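Local atomic coordinates of DUF4974 domain-containing protein (Parabacteroides distasonis, PDB entry 4M0N), a protein that probably acts as a membrane-bound anti-sigma factor of the FecR family, this chain being the part that follows its first hundred or so residues. Residues L20-K31 against L43-P52; V98-L106 against P166-R176. The protein carries 1 engineered substitution. All coordinates share one frame; numbering follows the deposited sequence. Where two conformers were deposited one is given.

Contact 1: L20-K31 against L43-P52; sequences LTEISVNHGEHK and LNAGTVMRYP. With MG (magnesium ion), chain B.
T21 and I23 pair with Y51 and M49 as antiparallel hydrogen-bonded pairs, where strands 21-24 and 48-51 run side by side at 164°. A second antiparallel pair, K31 with L43, lies two residues out of step with the first set; the type II turns N26-E29 and N44-T47 lie between the two sets. On one face of the sheet T21 CG2 sits over the ring of Y51, 3.6 Å from its centroid, a CH-pi contact. Y51 CG lies between its own backbone N and carbonyl carbon (chi1 60°), which brings the ring alongside T21. I23 CD1 meets the edge of the same ring, and I23 CG1 packs on L43 CD2 at 4.0 Å. V25 CG2 presses on L43 CB. On the other face E22 and R50 lie side by side in a salt bridge. R50 NE reaches E22 OE1 at 2.8 Å from above the carboxylate plane, while the oxygen lies near the guanidinium plane; the two planes stand 79° apart. R50 NH1 also salt-bridges E63 of strand 60-65. A methionine here would probably leave both carboxylates without their charged mate. At the turns, H27 CD2 approaches G46 CA at 3.4 Å. G46 O binds the magnesium ion at 2.1 Å. Five waters complete the octahedral shell, and one of them, water 2, also hydrogen-bonds H27 NE2. Strand 21-24 is an outermost strand of its mixed sheet; strand 48-51 continues to strand 60-65, and V33 of strand 31-34 packs under I23, L43, M49 and Y51.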
loop_
_atom_site.group_PDB
_atom_site.type_symbol
_atom_site.label_atom_id
_atom_site.label_comp_id
_atom_site.label_asym_id
_atom_site.label_seq_id
_atom_site.Cartn_x
_atom_site.Cartn_y
_atom_site.Cartn_z
ATOM N N LEU A 20 16.195 6.037 -18.028
ATOM C CA LEU A 20 15.158 5.438 -17.131
ATOM C C LEU A 20 15.598 4.084 -16.626
ATOM O O LEU A 20 16.114 3.248 -17.377
ATOM C CB LEU A 20 13.816 5.294 -17.844
ATOM C CG LEU A 20 12.911 6.521 -17.844
ATOM C CD1 LEU A 20 11.779 6.286 -18.832
ATOM C CD2 LEU A 20 12.385 6.857 -16.453
ATOM N N THR A 21 15.437 3.881 -15.327
ATOM C CA THR A 21 15.583 2.558 -14.799
ATOM C C THR A 21 14.336 2.164 -14.063
ATOM O O THR A 21 13.504 2.996 -13.671
ATOM C CB THR A 21 16.798 2.372 -13.888
ATOM O OG1 THR A 21 17.043 0.961 -13.720
ATOM C CG2 THR A 21 16.579 3.015 -12.542
ATOM N N GLU A 22 14.244 0.866 -13.858
ATOM C CA GLU A 22 13.085 0.324 -13.252
ATOM C C GLU A 22 13.487 -0.758 -12.291
ATOM O O GLU A 22 14.311 -1.643 -12.617
ATOM C CB GLU A 22 12.211 -0.251 -14.359
ATOM C CG GLU A 22 10.885 -0.731 -13.888
ATOM C CD GLU A 22 9.954 -1.063 -15.053
ATOM O OE1 GLU A 22 9.710 -0.215 -15.939
ATOM O OE2 GLU A 22 9.432 -2.173 -15.029
ATOM N N ILE A 23 12.910 -0.697 -11.105
ATOM C CA ILE A 23 13.102 -1.753 -10.152
ATOM C C ILE A 23 11.783 -2.337 -9.768
ATOM O O ILE A 23 10.749 -1.653 -9.752
ATOM C CB ILE A 23 13.856 -1.272 -8.907
ATOM C CG1 ILE A 23 13.120 -0.146 -8.201
ATOM C CG2 ILE A 23 15.234 -0.789 -9.310
ATOM C CD1 ILE A 23 13.910 0.420 -7.038
ATOM N N SER A 24 11.830 -3.620 -9.463
ATOM C CA SER A 24 10.669 -4.324 -9.038
ATOM C C SER A 24 11.055 -5.147 -7.837
ATOM O O SER A 24 12.246 -5.459 -7.624
ATOM C CB SER A 24 10.147 -5.183 -10.176
ATOM O OG SER A 24 10.919 -6.317 -10.345
ATOM N N VAL A 25 10.042 -5.486 -7.060
ATOM C CA VAL A 25 10.194 -6.203 -5.813
ATOM C C VAL A 25 9.325 -7.430 -5.885
ATOM O O VAL A 25 8.125 -7.346 -6.170
ATOM C CB VAL A 25 9.755 -5.330 -4.627
ATOM C CG1 VAL A 25 10.078 -6.011 -3.317
ATOM C CG2 VAL A 25 10.448 -3.964 -4.698
ATOM N N ASN A 26 9.922 -8.576 -5.659
ATOM C CA ASN A 26 9.171 -9.812 -5.658
ATOM C C ASN A 26 8.256 -9.911 -4.469
ATOM O O ASN A 26 8.449 -9.240 -3.429
ATOM C CB ASN A 26 10.126 -10.995 -5.598
ATOM C CG ASN A 26 10.970 -11.128 -6.843
ATOM O OD1 ASN A 26 10.526 -10.821 -7.939
ATOM N ND2 ASN A 26 12.189 -11.588 -6.670
ATOM N N HIS A 27 7.271 -10.793 -4.570
ATOM C CA HIS A 27 6.462 -11.093 -3.394
ATOM C C HIS A 27 7.365 -11.700 -2.305
ATOM O O HIS A 27 8.314 -12.440 -2.606
ATOM C CB HIS A 27 5.277 -11.978 -3.761
ATOM C CG HIS A 27 4.266 -11.278 -4.616
ATOM N ND1 HIS A 27 3.318 -11.948 -5.365
ATOM C CD2 HIS A 27 4.086 -9.961 -4.881
ATOM C CE1 HIS A 27 2.578 -11.072 -6.024
ATOM N NE2 HIS A 27 3.034 -9.867 -5.764
ATOM N N GLY A 28 7.097 -11.350 -1.047
ATOM C CA GLY A 28 7.916 -11.803 0.077
ATOM C C GLY A 28 9.176 -11.011 0.349
ATOM O O GLY A 28 9.972 -11.385 1.218
ATOM N N GLU A 29 9.362 -9.900 -0.369
ATOM C CA GLU A 29 10.568 -9.086 -0.272
ATOM C C GLU A 29 10.223 -7.607 -0.164
ATOM O O GLU A 29 9.059 -7.208 -0.344
ATOM C CB GLU A 29 11.447 -9.290 -1.518
ATOM C CG GLU A 29 11.967 -10.724 -1.647
ATOM C CD GLU A 29 12.933 -10.938 -2.794
ATOM O OE1 GLU A 29 13.737 -10.034 -3.103
ATOM O OE2 GLU A 29 12.908 -12.042 -3.378
ATOM N N HIS A 30 11.264 -6.826 0.143
ATOM C CA HIS A 30 11.250 -5.358 0.098
ATOM C C HIS A 30 12.492 -4.883 -0.627
ATOM O O HIS A 30 13.483 -5.623 -0.806
ATOM C CB HIS A 30 11.407 -4.686 1.457
ATOM C CG HIS A 30 10.263 -4.857 2.390
ATOM N ND1 HIS A 30 10.364 -4.508 3.722
ATOM C CD2 HIS A 30 9.019 -5.357 2.220
ATOM C CE1 HIS A 30 9.228 -4.792 4.332
ATOM N NE2 HIS A 30 8.396 -5.314 3.443
ATOM N N LYS A 31 12.479 -3.605 -0.961
ATOM C CA LYS A 31 13.673 -2.941 -1.451
ATOM C C LYS A 31 13.663 -1.530 -0.906
ATOM O O LYS A 31 12.613 -0.961 -0.542
ATOM C CB LYS A 31 13.760 -2.911 -2.970
ATOM C CG LYS A 31 13.898 -4.261 -3.682
ATOM C CD LYS A 31 15.225 -4.967 -3.536
ATOM C CE LYS A 31 15.198 -6.283 -4.313
ATOM N NZ LYS A 31 14.881 -6.098 -5.777
ATOM N N LEU A 43 10.170 0.153 -0.983
ATOM C CA LEU A 43 9.214 -0.491 -1.873
ATOM C C LEU A 43 8.752 -1.797 -1.270
ATOM O O LEU A 43 9.571 -2.627 -0.882
ATOM C CB LEU A 43 9.853 -0.760 -3.226
ATOM C CG LEU A 43 10.234 0.469 -4.029
ATOM C CD1 LEU A 43 11.626 0.951 -3.670
ATOM C CD2 LEU A 43 10.144 0.087 -5.497
ATOM N N ASN A 44 7.435 -1.982 -1.190
ATOM C CA ASN A 44 6.853 -3.188 -0.616
ATOM C C ASN A 44 6.783 -4.273 -1.688
ATOM O O ASN A 44 6.944 -4.003 -2.879
ATOM C CB ASN A 44 5.486 -2.884 -0.057
ATOM C CG ASN A 44 5.036 -3.892 0.997
ATOM O OD1 ASN A 44 5.794 -4.818 1.351
ATOM N ND2 ASN A 44 3.815 -3.719 1.496
ATOM N N ALA A 45 6.558 -5.496 -1.239
ATOM C CA ALA A 45 6.418 -6.668 -2.073
ATOM C C ALA A 45 5.466 -6.429 -3.235
ATOM O O ALA A 45 4.359 -5.919 -3.046
ATOM C CB ALA A 45 5.851 -7.819 -1.210
ATOM N N GLY A 46 5.903 -6.767 -4.445
ATOM C CA GLY A 46 4.990 -6.719 -5.591
ATOM C C GLY A 46 4.964 -5.422 -6.349
ATOM O O GLY A 46 4.086 -5.204 -7.216
ATOM N N THR A 47 5.879 -4.533 -5.994
ATOM C CA THR A 47 5.893 -3.166 -6.512
ATOM C C THR A 47 6.909 -2.944 -7.595
ATOM O O THR A 47 7.987 -3.530 -7.579
ATOM C CB THR A 47 6.189 -2.219 -5.358
ATOM O OG1 THR A 47 5.200 -2.443 -4.356
ATOM C CG2 THR A 47 6.221 -0.788 -5.781
ATOM N N VAL A 48 6.550 -2.052 -8.512
ATOM C CA VAL A 48 7.437 -1.585 -9.577
ATOM C C VAL A 48 7.529 -0.085 -9.520
ATOM O O VAL A 48 6.494 0.587 -9.329
ATOM C CB VAL A 48 6.890 -1.909 -10.969
ATOM C CG1 VAL A 48 7.948 -1.592 -12.022
ATOM C CG2 VAL A 48 6.431 -3.343 -11.049
ATOM N N MET A 49 8.749 0.432 -9.670
ATOM C CA MET A 49 8.985 1.845 -9.761
ATOM C C MET A 49 9.989 2.156 -10.888
ATOM O O MET A 49 11.010 1.466 -11.050
ATOM C CB MET A 49 9.442 2.438 -8.410
ATOM C CG MET A 49 9.720 3.932 -8.486
ATOM S SD MET A 49 10.128 4.684 -6.898
ATOM C CE MET A 49 11.745 4.015 -6.593
ATOM N N ARG A 50 9.682 3.213 -11.635
ATOM C CA ARG A 50 10.465 3.682 -12.774
ATOM C C ARG A 50 10.905 5.095 -12.452
ATOM O O ARG A 50 10.082 5.932 -12.051
ATOM C CB ARG A 50 9.507 3.661 -13.993
ATOM C CG ARG A 50 10.013 3.544 -15.394
ATOM C CD ARG A 50 8.768 3.382 -16.294
ATOM N NE ARG A 50 8.136 2.079 -16.048
ATOM C CZ ARG A 50 6.928 1.825 -15.540
ATOM N NH1 ARG A 50 6.072 2.780 -15.197
ATOM N NH2 ARG A 50 6.578 0.550 -15.373
ATOM N N TYR A 51 12.202 5.364 -12.589
ATOM C CA TYR A 51 12.764 6.678 -12.267
ATOM C C TYR A 51 13.967 6.901 -13.154
ATOM O O TYR A 51 14.543 5.925 -13.672
ATOM C CB TYR A 51 13.138 6.767 -10.782
ATOM C CG TYR A 51 14.178 5.748 -10.314
ATOM C CD1 TYR A 51 13.790 4.499 -9.879
ATOM C CD2 TYR A 51 15.531 6.071 -10.250
ATOM C CE1 TYR A 51 14.705 3.562 -9.441
ATOM C CE2 TYR A 51 16.467 5.140 -9.797
ATOM C CZ TYR A 51 16.034 3.888 -9.380
ATOM O OH TYR A 51 16.911 2.919 -8.927
ATOM N N PRO A 52 14.334 8.174 -13.357
ATOM C CA PRO A 52 15.475 8.540 -14.184
ATOM C C PRO A 52 16.771 8.497 -13.355
ATOM O O PRO A 52 16.758 8.775 -12.165
ATOM C CB PRO A 52 15.119 9.952 -14.617
ATOM C CG PRO A 52 14.424 10.534 -13.443
ATOM C CD PRO A 52 13.741 9.376 -12.721
HETATM MG MG MG B . 2.802 -6.284 -8.430
HETATM O O HOH W 1 7.041 -6.741 -8.580
HETATM O O HOH W 2 2.108 -7.408 -6.871
HETATM O O HOH W 3 3.535 -5.201 -9.952
HETATM O O HOH W 4 1.169 -5.088 -8.226
HETATM O O HOH W 5 4.344 -7.765 -8.702
HETATM O O HOH W 6 1.599 -7.516 -9.761
#

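Contact 2: V98-L106 against P166-R176; sequences VKAYQEDEL and PISSVIHDLER
Y101 to D104 form a type I turn that leaves strand 94-100 and faces one side of helix 167-178, from its start at P166 to R176, with D104 CA and S169 CA nearest at 6.7 Å. P166 is the N-cap residue of that helix. The contact is a salt-bridge network joining the FecR region to the FecR C-terminal region. R176 is central to it. Its guanidinium lies flat on the ring of Y101, planes 4° apart and centres 3.5 Å apart, a stacked cation-pi pair. The bend at chi3 (-69°) helps lay the group along the ring, and R176 CD touches the same face. The guanidinium meets D104 end-on, one nitrogen to each oxygen: R176 NH1 to D104 OD1 at 2.8 Å, nearly straight, and R176 NH2 to D104 OD2 at 2.9 Å. R176 NH1 also bonds E103 OE2, coming from above that carboxylate plane. D104 OD1 is gripped twice, since H172 ND1 reaches it at 2.8 Å from the opposite face of its carboxylate. The extended K99 chain carries NZ to the syn lone pair of D173 OD1 at 2.8 Å. That oxygen also accepts from R176 NH2, so D173 links the two cations. With carboxylates placed among them, the closeness of K99 and R176 is probably well compensated. Farther along, L106 CD1 packs loosely on P166 CD. The remaining guanidinium nitrogen, R176 NE, gives its N-H to water 7 at 2.9 Å.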
loop_
_atom_site.group_PDB
_atom_site.type_symbol
_atom_site.label_atom_id
_atom_site.label_comp_id
_atom_site.label_asym_id
_atom_site.label_seq_id
_atom_site.Cartn_x
_atom_site.Cartn_y
_atom_site.Cartn_z
ATOM N N VAL A 98 2.188 5.523 -0.456
ATOM C CA VAL A 98 1.277 5.390 -1.583
ATOM C C VAL A 98 1.081 3.903 -1.796
ATOM O O VAL A 98 2.025 3.171 -2.085
ATOM C CB VAL A 98 1.865 5.991 -2.865
ATOM C CG1 VAL A 98 0.885 5.863 -3.978
ATOM C CG2 VAL A 98 2.253 7.455 -2.657
ATOM N N LYS A 99 -0.151 3.478 -1.599
ATOM C CA LYS A 99 -0.506 2.065 -1.786
ATOM C C LYS A 99 -1.424 2.016 -2.971
ATOM O O LYS A 99 -2.598 2.437 -2.893
ATOM C CB LYS A 99 -1.166 1.492 -0.552
ATOM C CG LYS A 99 -1.406 0.005 -0.704
ATOM C CD LYS A 99 -2.019 -0.568 0.530
ATOM C CE LYS A 99 -2.240 -2.059 0.318
ATOM N NZ LYS A 99 -2.618 -2.616 1.636
ATOM N N ALA A 100 -0.931 1.485 -4.092
ATOM C CA ALA A 100 -1.635 1.567 -5.389
ATOM C C ALA A 100 -1.347 0.339 -6.231
ATOM O O ALA A 100 -0.873 0.425 -7.332
ATOM C CB ALA A 100 -1.251 2.848 -6.135
ATOM N N TYR A 101 -1.609 -0.813 -5.662
ATOM C CA TYR A 101 -1.440 -2.075 -6.376
ATOM C C TYR A 101 -2.544 -2.154 -7.435
ATOM O O TYR A 101 -3.753 -1.995 -7.151
ATOM C CB TYR A 101 -1.549 -3.278 -5.435
ATOM C CG TYR A 101 -0.378 -3.454 -4.525
ATOM C CD1 TYR A 101 0.783 -4.087 -4.955
ATOM C CD2 TYR A 101 -0.419 -2.984 -3.225
ATOM C CE1 TYR A 101 1.870 -4.261 -4.118
ATOM C CE2 TYR A 101 0.647 -3.172 -2.389
ATOM C CZ TYR A 101 1.787 -3.785 -2.830
ATOM O OH TYR A 101 2.826 -3.964 -1.965
ATOM N N GLN A 102 -2.123 -2.443 -8.657
ATOM C CA GLN A 102 -3.078 -2.505 -9.763
ATOM C C GLN A 102 -4.117 -3.607 -9.602
ATOM O O GLN A 102 -5.268 -3.443 -10.073
ATOM C CB GLN A 102 -2.342 -2.548 -11.118
ATOM C CG GLN A 102 -1.595 -3.824 -11.427
ATOM C CD GLN A 102 -0.737 -3.767 -12.711
ATOM O OE1 GLN A 102 -0.672 -2.763 -13.451
ATOM N NE2 GLN A 102 -0.080 -4.861 -12.971
ATOM N N GLU A 103 -3.763 -4.682 -8.892
ATOM C CA GLU A 103 -4.711 -5.764 -8.564
ATOM C C GLU A 103 -5.710 -5.534 -7.411
ATOM O O GLU A 103 -6.572 -6.393 -7.152
ATOM C CB GLU A 103 -3.946 -7.070 -8.294
ATOM C CG GLU A 103 -3.077 -7.099 -7.049
ATOM C CD GLU A 103 -1.626 -6.757 -7.292
ATOM O OE1 GLU A 103 -1.391 -5.982 -8.308
ATOM O OE2 GLU A 103 -0.745 -7.282 -6.481
ATOM N N ASP A 104 -5.614 -4.409 -6.707
ATOM C CA ASP A 104 -6.411 -4.188 -5.502
ATOM C C ASP A 104 -7.611 -3.300 -5.829
ATOM O O ASP A 104 -7.573 -2.498 -6.756
ATOM C CB ASP A 104 -5.609 -3.476 -4.411
ATOM C CG ASP A 104 -4.569 -4.368 -3.726
ATOM O OD1 ASP A 104 -4.374 -5.533 -4.164
ATOM O OD2 ASP A 104 -3.944 -3.871 -2.729
ATOM N N GLU A 105 -8.639 -3.432 -5.020
ATOM C CA GLU A 105 -9.831 -2.607 -5.159
ATOM C C GLU A 105 -9.584 -1.192 -4.635
ATOM O O GLU A 105 -10.254 -0.264 -5.072
ATOM C CB GLU A 105 -11.060 -3.249 -4.485
ATOM C CG GLU A 105 -11.042 -3.359 -2.968
ATOM C CD GLU A 105 -12.403 -3.702 -2.378
ATOM O OE1 GLU A 105 -13.076 -4.616 -2.904
ATOM O OE2 GLU A 105 -12.799 -3.056 -1.380
ATOM N N LEU A 106 -8.632 -1.018 -3.718
ATOM C CA LEU A 106 -8.390 0.290 -3.142
ATOM C C LEU A 106 -6.998 0.811 -3.412
ATOM O O LEU A 106 -6.045 0.028 -3.520
ATOM C CB LEU A 106 -8.594 0.269 -1.635
ATOM C CG LEU A 106 -9.904 -0.279 -1.082
ATOM C CD1 LEU A 106 -9.850 -0.407 0.438
ATOM C CD2 LEU A 106 -11.023 0.645 -1.503
ATOM N N PRO A 166 -11.239 -4.471 4.355
ATOM C CA PRO A 166 -11.978 -5.594 3.795
ATOM C C PRO A 166 -11.110 -6.852 3.679
ATOM O O PRO A 166 -9.941 -6.747 3.316
ATOM C CB PRO A 166 -12.366 -5.097 2.401
ATOM C CG PRO A 166 -12.342 -3.615 2.508
ATOM C CD PRO A 166 -11.231 -3.311 3.449
ATOM N N ILE A 167 -11.699 -8.008 3.979
ATOM C CA ILE A 167 -10.992 -9.299 3.921
ATOM C C ILE A 167 -10.332 -9.536 2.550
ATOM O O ILE A 167 -9.217 -10.037 2.491
ATOM C CB ILE A 167 -11.894 -10.483 4.383
ATOM C CG1 ILE A 167 -11.113 -11.803 4.460
ATOM C CG2 ILE A 167 -13.108 -10.662 3.477
ATOM C CD1 ILE A 167 -9.943 -11.803 5.414
ATOM N N SER A 168 -10.971 -9.117 1.460
ATOM C CA SER A 168 -10.376 -9.313 0.128
ATOM C C SER A 168 -9.056 -8.563 0.013
ATOM O O SER A 168 -8.095 -9.051 -0.588
ATOM C CB SER A 168 -11.336 -8.869 -0.988
ATOM O OG SER A 168 -11.900 -7.591 -0.718
ATOM N N SER A 169 -9.008 -7.364 0.585
ATOM C CA SER A 169 -7.791 -6.575 0.571
ATOM C C SER A 169 -6.742 -7.180 1.506
ATOM O O SER A 169 -5.585 -7.261 1.154
ATOM C CB SER A 169 -8.070 -5.116 0.958
ATOM O OG SER A 169 -8.971 -4.523 0.034
ATOM N N VAL A 170 -7.158 -7.582 2.697
ATOM C CA VAL A 170 -6.274 -8.294 3.633
ATOM C C VAL A 170 -5.582 -9.457 2.921
ATOM O O VAL A 170 -4.371 -9.628 3.031
ATOM C CB VAL A 170 -7.075 -8.830 4.846
ATOM C CG1 VAL A 170 -6.274 -9.850 5.634
ATOM C CG2 VAL A 170 -7.499 -7.673 5.751
ATOM N N ILE A 171 -6.351 -10.260 2.199
ATOM C CA ILE A 171 -5.782 -11.440 1.564
ATOM C C ILE A 171 -4.734 -11.071 0.524
ATOM O O ILE A 171 -3.726 -11.748 0.394
ATOM C CB ILE A 171 -6.885 -12.333 0.950
ATOM C CG1 ILE A 171 -7.661 -13.010 2.081
ATOM C CG2 ILE A 171 -6.305 -13.335 -0.026
ATOM C CD1 ILE A 171 -8.928 -13.663 1.595
ATOM N N HIS A 172 -4.956 -9.995 -0.219
ATOM C CA HIS A 172 -3.919 -9.557 -1.156
ATOM C C HIS A 172 -2.637 -9.136 -0.419
ATOM O O HIS A 172 -1.549 -9.509 -0.824
ATOM C CB HIS A 172 -4.444 -8.414 -1.994
ATOM C CG HIS A 172 -5.328 -8.854 -3.114
ATOM N ND1 HIS A 172 -5.450 -8.143 -4.290
ATOM C CD2 HIS A 172 -6.107 -9.952 -3.251
ATOM C CE1 HIS A 172 -6.281 -8.780 -5.100
ATOM N NE2 HIS A 172 -6.697 -9.880 -4.492
ATOM N N ASP A 173 -2.772 -8.411 0.688
ATOM C CA ASP A 173 -1.608 -8.049 1.502
ATOM C C ASP A 173 -0.864 -9.276 1.992
ATOM O O ASP A 173 0.385 -9.327 1.983
ATOM C CB ASP A 173 -1.990 -7.239 2.737
ATOM C CG ASP A 173 -2.457 -5.839 2.417
ATOM O OD1 ASP A 173 -2.259 -5.372 1.287
ATOM O OD2 ASP A 173 -2.999 -5.203 3.342
ATOM N N LEU A 174 -1.616 -10.276 2.449
ATOM C CA LEU A 174 -0.984 -11.501 2.938
ATOM C C LEU A 174 -0.268 -12.256 1.833
ATOM O O LEU A 174 0.898 -12.684 2.003
ATOM C CB LEU A 174 -1.998 -12.411 3.629
ATOM C CG LEU A 174 -2.729 -11.853 4.863
ATOM C CD1 LEU A 174 -3.638 -12.931 5.440
ATOM C CD2 LEU A 174 -1.799 -11.314 5.928
ATOM N N GLU A 175 -0.929 -12.404 0.692
ATOM C CA GLU A 175 -0.292 -13.073 -0.434
ATOM C C GLU A 175 1.024 -12.421 -0.822
ATOM O O GLU A 175 2.040 -13.089 -1.065
ATOM C CB GLU A 175 -1.195 -13.086 -1.668
ATOM C CG GLU A 175 -2.442 -13.916 -1.554
ATOM C CD GLU A 175 -3.184 -13.953 -2.870
ATOM O OE1 GLU A 175 -3.708 -12.890 -3.274
ATOM O OE2 GLU A 175 -3.234 -15.036 -3.472
ATOM N N ARG A 176 1.026 -11.094 -0.861
ATOM C CA ARG A 176 2.220 -10.366 -1.223
ATOM C C ARG A 176 3.333 -10.408 -0.165
ATOM O O ARG A 176 4.512 -10.536 -0.494
ATOM C CB ARG A 176 1.846 -8.917 -1.516
ATOM C CG ARG A 176 1.083 -8.789 -2.807
ATOM C CD ARG A 176 0.934 -7.323 -3.206
ATOM N NE ARG A 176 0.038 -6.621 -2.304
ATOM C CZ ARG A 176 -1.219 -6.266 -2.579
ATOM N NH1 ARG A 176 -1.769 -6.541 -3.738
ATOM N NH2 ARG A 176 -1.945 -5.644 -1.652
HETATM O O HOH W 7 1.212 -5.487 0.063
HETATM O O HOH W 8 -7.898 -3.019 -1.689
#

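Overall arrangement
The two contacts follow one another along the chain: contact 1 closes before contact 2 opens, and their centres lie about 16 Å apart. Contact 1 spans both sheets of the FecR region: 21-24 with 48-51 at the edge of the mixed sheet, K31 with L43 at that of the antiparallel one. Contact 2 ties strand 94-100, inside that antiparallel sheet, and its following turn to helix 167-178 of the FecR C-terminal region. They touch directly. A45 O is 2.7 Å from Y101 OH, and G28 N is 2.8 Å from R176 O, both probable hydrogen bonds. Helix 167-178 thus meets the FecR region at two places, which probably helps set how the two regions are placed.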